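Local coordinates for NanU sialic acid binding protein (Bacteroides fragilis, PDB 4L7T), which binds sialic acid with high affinity and, as a SusD-like protein of the outer membrane, probably hands it to a partner transporter, NanO, at residues T91-F96 with R144-V149; V216-G221 with A396-L401; Y472-L477 with K484-V489. All coordinates share one frame; numbering follows the deposited sequence.

Contact 1 (T91-F96 with R144-V149); sequences TGISNF and RSWGDV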
loop_
_atom_site.group_PDB
_atom_site.type_symbol
_atom_site.label_atom_id
_atom_site.label_comp_id
_atom_site.label_asym_id
_atom_site.label_seq_id
_atom_site.Cartn_x
_atom_site.Cartn_y
_atom_site.Cartn_z
ATOM N N THR A 91 -13.652 14.931 -5.557
ATOM C CA THR A 91 -13.640 13.730 -4.695
ATOM C C THR A 91 -12.252 13.155 -4.531
ATOM O O THR A 91 -12.076 12.285 -3.698
ATOM C CB THR A 91 -14.588 12.606 -5.275
ATOM O OG1 THR A 91 -14.080 12.241 -6.559
ATOM C CG2 THR A 91 -16.040 13.128 -5.345
ATOM N N GLY A 92 -11.279 13.636 -5.273
ATOM C CA GLY A 92 -9.858 13.137 -5.141
ATOM C C GLY A 92 -9.654 11.857 -5.963
ATOM O O GLY A 92 -8.786 11.810 -6.826
ATOM N N ILE A 93 -10.500 10.868 -5.767
ATOM C CA ILE A 93 -10.537 9.661 -6.609
ATOM C C ILE A 93 -11.961 9.461 -7.131
ATOM O O ILE A 93 -12.912 9.743 -6.393
ATOM C CB ILE A 93 -10.201 8.429 -5.723
ATOM C CG1 ILE A 93 -8.762 8.450 -5.266
ATOM C CG2 ILE A 93 -10.386 7.143 -6.538
ATOM C CD1 ILE A 93 -8.412 7.305 -4.163
ATOM N N SER A 94 -12.133 8.989 -8.364
ATOM C CA SER A 94 -13.476 8.783 -8.916
ATOM C C SER A 94 -13.757 7.327 -9.161
ATOM O O SER A 94 -12.816 6.522 -9.215
ATOM C CB SER A 94 -13.586 9.468 -10.299
ATOM O OG SER A 94 -13.368 10.863 -10.169
ATOM N N ASN A 95 -15.041 7.016 -9.354
ATOM C CA ASN A 95 -15.529 5.734 -9.894
ATOM C C ASN A 95 -14.994 4.528 -9.052
ATOM O O ASN A 95 -14.570 3.539 -9.630
ATOM C CB ASN A 95 -15.109 5.594 -11.404
ATOM C CG ASN A 95 -15.420 6.888 -12.250
ATOM O OD1 ASN A 95 -14.623 7.320 -13.122
ATOM N ND2 ASN A 95 -16.611 7.454 -12.016
ATOM N N PHE A 96 -15.039 4.630 -7.720
ATOM C CA PHE A 96 -14.622 3.546 -6.825
ATOM C C PHE A 96 -13.259 3.039 -7.184
ATOM O O PHE A 96 -13.023 1.814 -7.086
ATOM C CB PHE A 96 -15.682 2.417 -6.738
ATOM C CG PHE A 96 -17.019 2.896 -6.232
ATOM C CD1 PHE A 96 -17.222 3.181 -4.859
ATOM C CD2 PHE A 96 -18.070 3.146 -7.140
ATOM C CE1 PHE A 96 -18.398 3.672 -4.384
ATOM C CE2 PHE A 96 -19.259 3.698 -6.647
ATOM C CZ PHE A 96 -19.436 3.921 -5.283
ATOM N N ARG A 144 -13.169 -0.125 3.480
ATOM C CA ARG A 144 -12.515 0.828 4.364
ATOM C C ARG A 144 -12.601 2.262 3.789
ATOM O O ARG A 144 -12.440 3.249 4.572
ATOM C CB ARG A 144 -11.056 0.415 4.477
ATOM C CG ARG A 144 -10.828 -0.831 5.320
ATOM C CD ARG A 144 -9.336 -1.172 5.418
ATOM N NE ARG A 144 -8.779 -1.620 4.147
ATOM C CZ ARG A 144 -7.493 -1.882 3.951
ATOM N NH1 ARG A 144 -6.569 -1.631 4.893
ATOM N NH2 ARG A 144 -7.114 -2.296 2.731
ATOM N N SER A 145 -12.836 2.381 2.480
ATOM C CA SER A 145 -12.768 3.723 1.803
ATOM C C SER A 145 -14.160 4.303 1.570
ATOM O O SER A 145 -14.337 5.504 1.806
ATOM C CB SER A 145 -12.068 3.524 0.497
ATOM O OG SER A 145 -10.654 3.263 0.797
ATOM N N TRP A 146 -15.077 3.487 1.054
ATOM C CA TRP A 146 -16.473 3.970 0.800
ATOM C C TRP A 146 -17.549 3.413 1.742
ATOM O O TRP A 146 -18.655 3.981 1.819
ATOM C CB TRP A 146 -16.892 3.754 -0.668
ATOM C CG TRP A 146 -16.230 4.778 -1.597
ATOM C CD1 TRP A 146 -16.658 6.111 -1.811
ATOM C CD2 TRP A 146 -14.962 4.673 -2.326
ATOM N NE1 TRP A 146 -15.811 6.733 -2.676
ATOM C CE2 TRP A 146 -14.759 5.899 -2.985
ATOM C CE3 TRP A 146 -14.000 3.613 -2.504
ATOM C CZ2 TRP A 146 -13.659 6.144 -3.801
ATOM C CZ3 TRP A 146 -12.930 3.853 -3.314
ATOM C CH2 TRP A 146 -12.755 5.108 -3.967
ATOM N N GLY A 147 -17.286 2.302 2.453
ATOM C CA GLY A 147 -18.229 1.813 3.492
ATOM C C GLY A 147 -19.260 0.848 2.945
ATOM O O GLY A 147 -18.954 -0.315 2.634
ATOM N N ASP A 148 -20.517 1.320 2.820
ATOM C CA ASP A 148 -21.534 0.589 2.059
ATOM C C ASP A 148 -21.299 0.654 0.554
ATOM O O ASP A 148 -21.190 1.727 -0.033
ATOM C CB ASP A 148 -22.938 1.231 2.277
ATOM C CG ASP A 148 -23.343 1.313 3.694
ATOM O OD1 ASP A 148 -22.654 0.867 4.597
ATOM O OD2 ASP A 148 -24.460 1.881 3.941
ATOM N N VAL A 149 -21.173 -0.501 -0.112
ATOM C CA VAL A 149 -20.842 -0.513 -1.531
ATOM C C VAL A 149 -21.630 -1.657 -2.204
ATOM O O VAL A 149 -22.139 -2.517 -1.527
ATOM C CB VAL A 149 -19.314 -0.695 -1.842
ATOM C CG1 VAL A 149 -18.500 0.563 -1.335
ATOM C CG2 VAL A 149 -18.800 -2.004 -1.217
#

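Contact 2 (V216-G221 with A396-L401); sequences VYLWSG and AEAKAL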
loop_
_atom_site.group_PDB
_atom_site.type_symbol
_atom_site.label_atom_id
_atom_site.label_comp_id
_atom_site.label_asym_id
_atom_site.label_seq_id
_atom_site.Cartn_x
_atom_site.Cartn_y
_atom_site.Cartn_z
ATOM N N VAL A 216 -8.099 -8.187 7.712
ATOM C CA VAL A 216 -9.542 -8.164 7.661
ATOM C C VAL A 216 -10.078 -8.504 9.043
ATOM O O VAL A 216 -11.031 -7.826 9.539
ATOM C CB VAL A 216 -9.993 -9.148 6.568
ATOM C CG1 VAL A 216 -11.439 -9.573 6.778
ATOM C CG2 VAL A 216 -9.849 -8.491 5.183
ATOM N N TYR A 217 -9.473 -9.498 9.713
ATOM C CA TYR A 217 -9.964 -9.805 11.043
ATOM C C TYR A 217 -9.519 -8.822 12.132
ATOM O O TYR A 217 -10.266 -8.619 13.098
ATOM C CB TYR A 217 -9.640 -11.275 11.411
ATOM C CG TYR A 217 -10.617 -12.208 10.749
ATOM C CD1 TYR A 217 -11.682 -12.725 11.493
ATOM C CD2 TYR A 217 -10.468 -12.607 9.412
ATOM C CE1 TYR A 217 -12.573 -13.629 10.890
ATOM C CE2 TYR A 217 -11.391 -13.501 8.789
ATOM C CZ TYR A 217 -12.441 -13.976 9.525
ATOM O OH TYR A 217 -13.346 -14.850 8.894
ATOM N N LEU A 218 -8.381 -8.151 12.001
ATOM C CA LEU A 218 -8.113 -6.979 12.840
ATOM C C LEU A 218 -9.173 -5.879 12.641
ATOM O O LEU A 218 -9.627 -5.328 13.655
ATOM C CB LEU A 218 -6.729 -6.404 12.556
ATOM C CG LEU A 218 -5.529 -7.252 12.969
ATOM C CD1 LEU A 218 -4.159 -6.583 12.595
ATOM C CD2 LEU A 218 -5.663 -7.533 14.519
ATOM N N TRP A 219 -9.527 -5.581 11.380
ATOM C CA TRP A 219 -10.563 -4.535 11.084
ATOM C C TRP A 219 -11.914 -5.002 11.636
ATOM O O TRP A 219 -12.622 -4.205 12.306
ATOM C CB TRP A 219 -10.617 -4.308 9.573
ATOM C CG TRP A 219 -11.584 -3.185 9.245
ATOM C CD1 TRP A 219 -12.959 -3.239 9.163
ATOM C CD2 TRP A 219 -11.227 -1.817 9.086
ATOM N NE1 TRP A 219 -13.462 -1.985 8.916
ATOM C CE2 TRP A 219 -12.426 -1.098 8.850
ATOM C CE3 TRP A 219 -9.995 -1.130 9.057
ATOM C CZ2 TRP A 219 -12.452 0.291 8.617
ATOM C CZ3 TRP A 219 -9.997 0.254 8.829
ATOM C CH2 TRP A 219 -11.253 0.955 8.599
ATOM N N SER A 220 -12.280 -6.261 11.410
ATOM C CA SER A 220 -13.551 -6.806 11.943
ATOM C C SER A 220 -13.538 -6.626 13.468
ATOM O O SER A 220 -14.555 -6.208 14.097
ATOM C CB SER A 220 -13.653 -8.358 11.679
ATOM O OG SER A 220 -14.911 -8.750 12.251
ATOM N N GLY A 221 -12.410 -6.978 14.101
ATOM C CA GLY A 221 -12.347 -7.083 15.539
ATOM C C GLY A 221 -12.391 -5.709 16.211
ATOM O O GLY A 221 -13.083 -5.530 17.235
ATOM N N ALA A 396 2.448 -8.339 15.705
ATOM C CA ALA A 396 2.678 -7.489 16.893
ATOM C C ALA A 396 1.361 -6.802 17.273
ATOM O O ALA A 396 1.000 -6.751 18.453
ATOM C CB ALA A 396 3.767 -6.435 16.591
ATOM N N GLU A 397 0.650 -6.241 16.283
ATOM C CA GLU A 397 -0.572 -5.510 16.584
ATOM C C GLU A 397 -1.642 -6.443 17.086
ATOM O O GLU A 397 -2.365 -6.118 18.057
ATOM C CB GLU A 397 -1.034 -4.836 15.313
ATOM C CG GLU A 397 -2.185 -3.818 15.570
ATOM C CD GLU A 397 -2.254 -2.723 14.484
ATOM O OE1 GLU A 397 -1.756 -2.913 13.330
ATOM O OE2 GLU A 397 -2.767 -1.626 14.778
ATOM N N ALA A 398 -1.811 -7.611 16.445
ATOM C CA ALA A 398 -2.830 -8.566 16.943
ATOM C C ALA A 398 -2.479 -8.959 18.406
ATOM O O ALA A 398 -3.412 -9.095 19.268
ATOM C CB ALA A 398 -2.852 -9.842 16.074
ATOM N N LYS A 399 -1.213 -9.188 18.661
ATOM C CA LYS A 399 -0.729 -9.561 20.034
ATOM C C LYS A 399 -1.074 -8.442 21.034
ATOM O O LYS A 399 -1.676 -8.672 22.093
ATOM C CB LYS A 399 0.759 -9.888 20.047
ATOM C CG LYS A 399 1.010 -11.306 19.448
ATOM C CD LYS A 399 2.479 -11.695 19.420
ATOM C CE LYS A 399 2.551 -13.144 19.002
ATOM N NZ LYS A 399 4.002 -13.554 19.174
ATOM N N ALA A 400 -0.764 -7.218 20.646
ATOM C CA ALA A 400 -1.042 -6.051 21.524
ATOM C C ALA A 400 -2.519 -5.906 21.789
ATOM O O ALA A 400 -2.923 -5.680 22.933
ATOM C CB ALA A 400 -0.537 -4.819 20.865
ATOM N N LEU A 401 -3.362 -6.113 20.784
ATOM C CA LEU A 401 -4.792 -5.987 20.980
ATOM C C LEU A 401 -5.379 -7.083 21.905
ATOM O O LEU A 401 -6.529 -6.972 22.380
ATOM C CB LEU A 401 -5.502 -5.924 19.579
ATOM C CG LEU A 401 -5.179 -4.637 18.844
ATOM C CD1 LEU A 401 -5.614 -4.810 17.344
ATOM C CD2 LEU A 401 -5.948 -3.435 19.493
#

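Contact 3 (Y472-L477 with K484-V489); sequences YDLRLL and KRTSAV. With NA (sodium ion), chain F; EDO (1,2-ethanediol), chain D.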
loop_
_atom_site.group_PDB
_atom_site.type_symbol
_atom_site.label_atom_id
_atom_site.label_comp_id
_atom_site.label_asym_id
_atom_site.label_seq_id
_atom_site.Cartn_x
_atom_site.Cartn_y
_atom_site.Cartn_z
ATOM N N TYR A 472 -4.580 3.950 6.455
ATOM C CA TYR A 472 -5.338 2.779 6.922
ATOM C C TYR A 472 -4.887 2.308 8.356
ATOM O O TYR A 472 -5.762 1.734 9.051
ATOM C CB TYR A 472 -5.120 1.631 5.924
ATOM C CG TYR A 472 -5.922 1.695 4.659
ATOM C CD1 TYR A 472 -7.225 2.166 4.646
ATOM C CD2 TYR A 472 -5.346 1.207 3.449
ATOM C CE1 TYR A 472 -7.981 2.080 3.451
ATOM C CE2 TYR A 472 -6.098 1.125 2.243
ATOM C CZ TYR A 472 -7.430 1.527 2.301
ATOM O OH TYR A 472 -8.180 1.447 1.166
ATOM N N ASP A 473 -3.640 2.566 8.754
ATOM C CA ASP A 473 -3.139 2.149 10.096
ATOM C C ASP A 473 -3.864 3.006 11.174
ATOM O O ASP A 473 -4.359 2.446 12.171
ATOM C CB ASP A 473 -1.666 2.331 10.225
ATOM C CG ASP A 473 -0.841 1.269 9.399
ATOM O OD1 ASP A 473 -1.400 0.265 8.916
ATOM O OD2 ASP A 473 0.377 1.465 9.284
ATOM N N LEU A 474 -3.977 4.301 10.910
ATOM C CA LEU A 474 -4.729 5.182 11.829
ATOM C C LEU A 474 -6.173 4.802 11.826
ATOM O O LEU A 474 -6.749 4.714 12.909
ATOM C CB LEU A 474 -4.571 6.684 11.490
ATOM C CG LEU A 474 -3.119 7.158 11.587
ATOM C CD1 LEU A 474 -2.955 8.588 11.099
ATOM C CD2 LEU A 474 -2.613 7.155 13.060
ATOM N N ARG A 475 -6.754 4.595 10.657
ATOM C CA ARG A 475 -8.189 4.261 10.579
ATOM C C ARG A 475 -8.511 2.978 11.322
ATOM O O ARG A 475 -9.571 2.883 11.933
ATOM C CB ARG A 475 -8.660 4.055 9.115
ATOM C CG ARG A 475 -8.810 5.389 8.388
ATOM C CD ARG A 475 -10.241 5.998 8.468
ATOM N NE ARG A 475 -11.205 5.211 7.735
ATOM C CZ ARG A 475 -12.271 4.577 8.183
ATOM N NH1 ARG A 475 -12.576 4.537 9.474
ATOM N NH2 ARG A 475 -13.016 3.917 7.322
ATOM N N LEU A 476 -7.642 1.965 11.237
ATOM C CA LEU A 476 -7.970 0.712 11.933
ATOM C C LEU A 476 -8.104 1.004 13.458
ATOM O O LEU A 476 -8.978 0.491 14.149
ATOM C CB LEU A 476 -6.859 -0.342 11.644
ATOM C CG LEU A 476 -6.850 -1.510 12.654
ATOM C CD1 LEU A 476 -8.011 -2.379 12.321
ATOM C CD2 LEU A 476 -5.493 -2.273 12.477
ATOM N N LEU A 477 -7.208 1.823 13.982
ATOM C CA LEU A 477 -7.189 2.017 15.449
ATOM C C LEU A 477 -8.345 2.858 15.943
ATOM O O LEU A 477 -8.793 2.658 17.091
ATOM C CB LEU A 477 -5.869 2.513 15.929
ATOM C CG LEU A 477 -4.796 1.387 15.843
ATOM C CD1 LEU A 477 -3.525 1.838 16.458
ATOM C CD2 LEU A 477 -5.192 0.085 16.465
ATOM N N LYS A 484 -6.504 12.985 15.809
ATOM C CA LYS A 484 -5.331 13.499 16.484
ATOM C C LYS A 484 -4.226 13.885 15.558
ATOM O O LYS A 484 -3.617 14.953 15.723
ATOM C CB LYS A 484 -4.826 12.486 17.518
ATOM C CG LYS A 484 -3.629 12.934 18.179
ATOM C CD LYS A 484 -3.929 14.014 19.269
ATOM C CE LYS A 484 -2.634 14.303 20.071
ATOM N NZ LYS A 484 -2.658 15.591 20.826
ATOM N N ARG A 485 -3.979 13.036 14.540
ATOM C CA ARG A 485 -2.806 13.248 13.710
ATOM C C ARG A 485 -3.111 13.751 12.310
ATOM O O ARG A 485 -2.176 14.040 11.531
ATOM C CB ARG A 485 -1.907 11.997 13.693
ATOM C CG ARG A 485 -1.164 11.827 15.042
ATOM C CD ARG A 485 -0.032 10.832 14.926
ATOM N NE ARG A 485 0.821 10.781 16.117
ATOM C CZ ARG A 485 0.887 9.748 16.967
ATOM N NH1 ARG A 485 0.094 8.695 16.804
ATOM N NH2 ARG A 485 1.791 9.779 17.940
ATOM N N THR A 486 -4.371 13.838 11.927
ATOM C CA THR A 486 -4.683 14.290 10.551
ATOM C C THR A 486 -5.672 15.434 10.585
ATOM O O THR A 486 -6.310 15.673 11.643
ATOM C CB THR A 486 -5.274 13.144 9.697
ATOM O OG1 THR A 486 -6.654 12.956 9.987
ATOM C CG2 THR A 486 -4.529 11.790 9.914
ATOM N N SER A 487 -5.924 16.046 9.428
ATOM C CA SER A 487 -7.009 17.036 9.369
ATOM C C SER A 487 -8.408 16.530 9.080
ATOM O O SER A 487 -9.354 17.318 8.891
ATOM C CB SER A 487 -6.635 18.060 8.300
ATOM O OG SER A 487 -6.322 17.398 7.082
ATOM N N ALA A 488 -8.574 15.198 9.010
ATOM C CA ALA A 488 -9.859 14.560 8.752
ATOM C C ALA A 488 -10.737 14.722 9.959
ATOM O O ALA A 488 -10.230 14.713 11.084
ATOM C CB ALA A 488 -9.691 13.037 8.451
ATOM N N VAL A 489 -12.045 14.826 9.720
ATOM C CA VAL A 489 -12.979 14.856 10.878
ATOM C C VAL A 489 -13.773 13.557 10.960
ATOM O O VAL A 489 -13.914 12.835 9.983
ATOM C CB VAL A 489 -13.904 16.102 10.755
ATOM C CG1 VAL A 489 -13.054 17.402 10.789
ATOM C CG2 VAL A 489 -14.741 16.037 9.511
HETATM NA NA NA F . -7.194 16.833 13.595
HETATM C C1 EDO D . 3.524 4.885 6.772
HETATM O O1 EDO D . 4.734 5.762 6.915
HETATM C C2 EDO D . 3.111 3.567 7.483
HETATM O O2 EDO D . 2.058 3.370 8.524
HETATM O O HOH W 1 -4.977 17.233 13.972
HETATM O O HOH W 2 -9.128 16.722 12.761
HETATM O O HOH W 3 -7.060 19.037 12.628
#

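Contact 1 (T91-F96 with R144-V149)
Phe-96 and Trp-146 each carry CG anti to their own carbonyl carbon and beside the backbone N, chi1 -60° and -75°, and from those starting points the two rings are brought together in a T-shaped (edge-to-face) stack. The pair joins the long connection between helices 80-83 and 99-115 to the C-terminal end of helix 121-146, in the helical framework of this SusD-family protein. The phenyl ring presents its edge to the indole: its centroid lies 4.8 Å from that of the five-membered ring of Trp-146, and the planes are inclined at 68°. CE1 and CD1 of Phe-96 do the touching, CE1 coming to 3.7 Å from Trp-146 CG. The backbone of the same residue covers the other half of the indole, a CH-pi contact in which Phe-96 CA stands 4.0 Å from the centroid of the six-membered ring of Trp-146, over its face. One residue thus spans both indole rings from a single face.

Ile-93 meets the indole differently, at its rim: the CG2 branch lies near the ring plane, 4.0 Å from Trp-146 CH2. The Ile-93 side chain also packs on Leu-56 and Leu-57 of helix 51-58. The buried indole nitrogen has its partner in the C-terminal part of the chain, NE1 donating to Pro-496 O, which should limit rotation of the ring. Past the helix end the chain turns at Gly-147, with positive phi, and Val-149 brings CG1 to 4.4 Å from Phe-96 CE1, a loose touch. No hydrogen bond crosses between the segments. Within the loop, Thr-91 OG1 donates to Ile-93 O over 2.8 Å, approaching from above the carbonyl plane.

Contact 2 (V216-G221 with A396-L401)
Leu-218 reaches from helix 206-223 to helix 388-401 and carries this helix-helix contact alone on its side, within the largely helical SusD fold. The two short segments run in the same general direction, inclined by 28°, with axes 11.1 Å apart. That is a wide spacing, bridged chiefly by the length of the leucine. Its CG stands beside the backbone N, anti to the carbonyl carbon (chi1 -68°), and with chi2 near 180° both methyls reach the facing helix. CD2 sits against the backbone there, 3.9 Å from Ala-398 CA, where the small alanine side chain lets it come close; Ala-398 CB is at 4.0 Å from the same methyl. Leu-401, one helical turn on, extends its CD1 branch to the same point, and the two leucine side chains cross at a slant. The other methyl, CD1, faces the carboxylate end of Glu-397, a loose approach.

No hydrogen bond joins the segments; the leucines and alanine pack as apolar groups, with the Glu-397 carboxylate at the margin. Tyr-231 of helix 227-244 touches both Leu-218 and Leu-401, tying a third helix to the pair. Where the leucines meet, Leu-218 CD2 is 3.9 Å from Leu-401 CD1.

Contact 3 (Y472-L477 with K484-V489)
Leu-474 of helix 470-477 meets Thr-486 just beyond the end of helix 479-485, so the contact joins two consecutive helices in the C-terminal part of this SusD-like fold. Along the first segment, Tyr-472 takes no part in this meeting; its hydroxyl is hydrogen-bonded to His-141. Asp-473 is held by a salt bridge from OD2 to Arg-460, and that oxygen also accepts a hydrogen bond from O2 of a 1,2-ethanediol, probably a crystallisation additive, at 2.7 Å.

Leu-474 follows and makes the contact. With CG anti to its carbonyl carbon (chi1 -61°), it sends CD1 out to Thr-486 CG2, methyl to methyl and tip to tip, 3.8 Å apart. The same CD1 lies 4.4 Å from Arg-485 CB, a looser touch on the aliphatic root of a side chain whose guanidinium group pairs with Glu-454. Arg-475, next in line, bonds through NH2 to Arg-144 O. The last two carbonyls are tied to helix 206-223, Leu-476 O to Gln-223 NE2 and Leu-477 O to Arg-222 NH2.

Thr-486 has a different task for each of its groups. Its methyl packs on Leu-474; OG1, bonded also to Val-482 O, accepts from Ala-488 N at 3.1 Å with an N-H...O angle of 155°, forming an ST turn as the chain leaves the helix. Its carbonyl binds the sodium ion, which Thr-483 O and three waters also coordinate. Two of these waters donate to the protein, one to Lys-484 O and one to Ala-488 O, and the sodium ion itself lies 2.4 Å from Thr-486 O.

How the contacts relate
All three contacts are mainly buried, and none has a hydrogen bond between its own segments, yet their chemistry differs. Contact 1 is aromatic and joins a loop to a helix end; contact 2 is aliphatic, between two helices; contact 3 is a small methyl contact whose second segment also binds a sodium ion with three waters. Helix 470-477 of contact 3 links the others. Toward contact 1 the link is mainly polar, with Tyr-472 OH to Ser-145 OG, Arg-475 to Arg-144 O and a cation-pi contact of Arg-144 with Tyr-472; toward contact 2 it is packing, with Leu-476 against Trp-219 and Glu-397. Contacts 1 and 2 also touch directly, where Arg-144 CD packs on the Trp-219 ring.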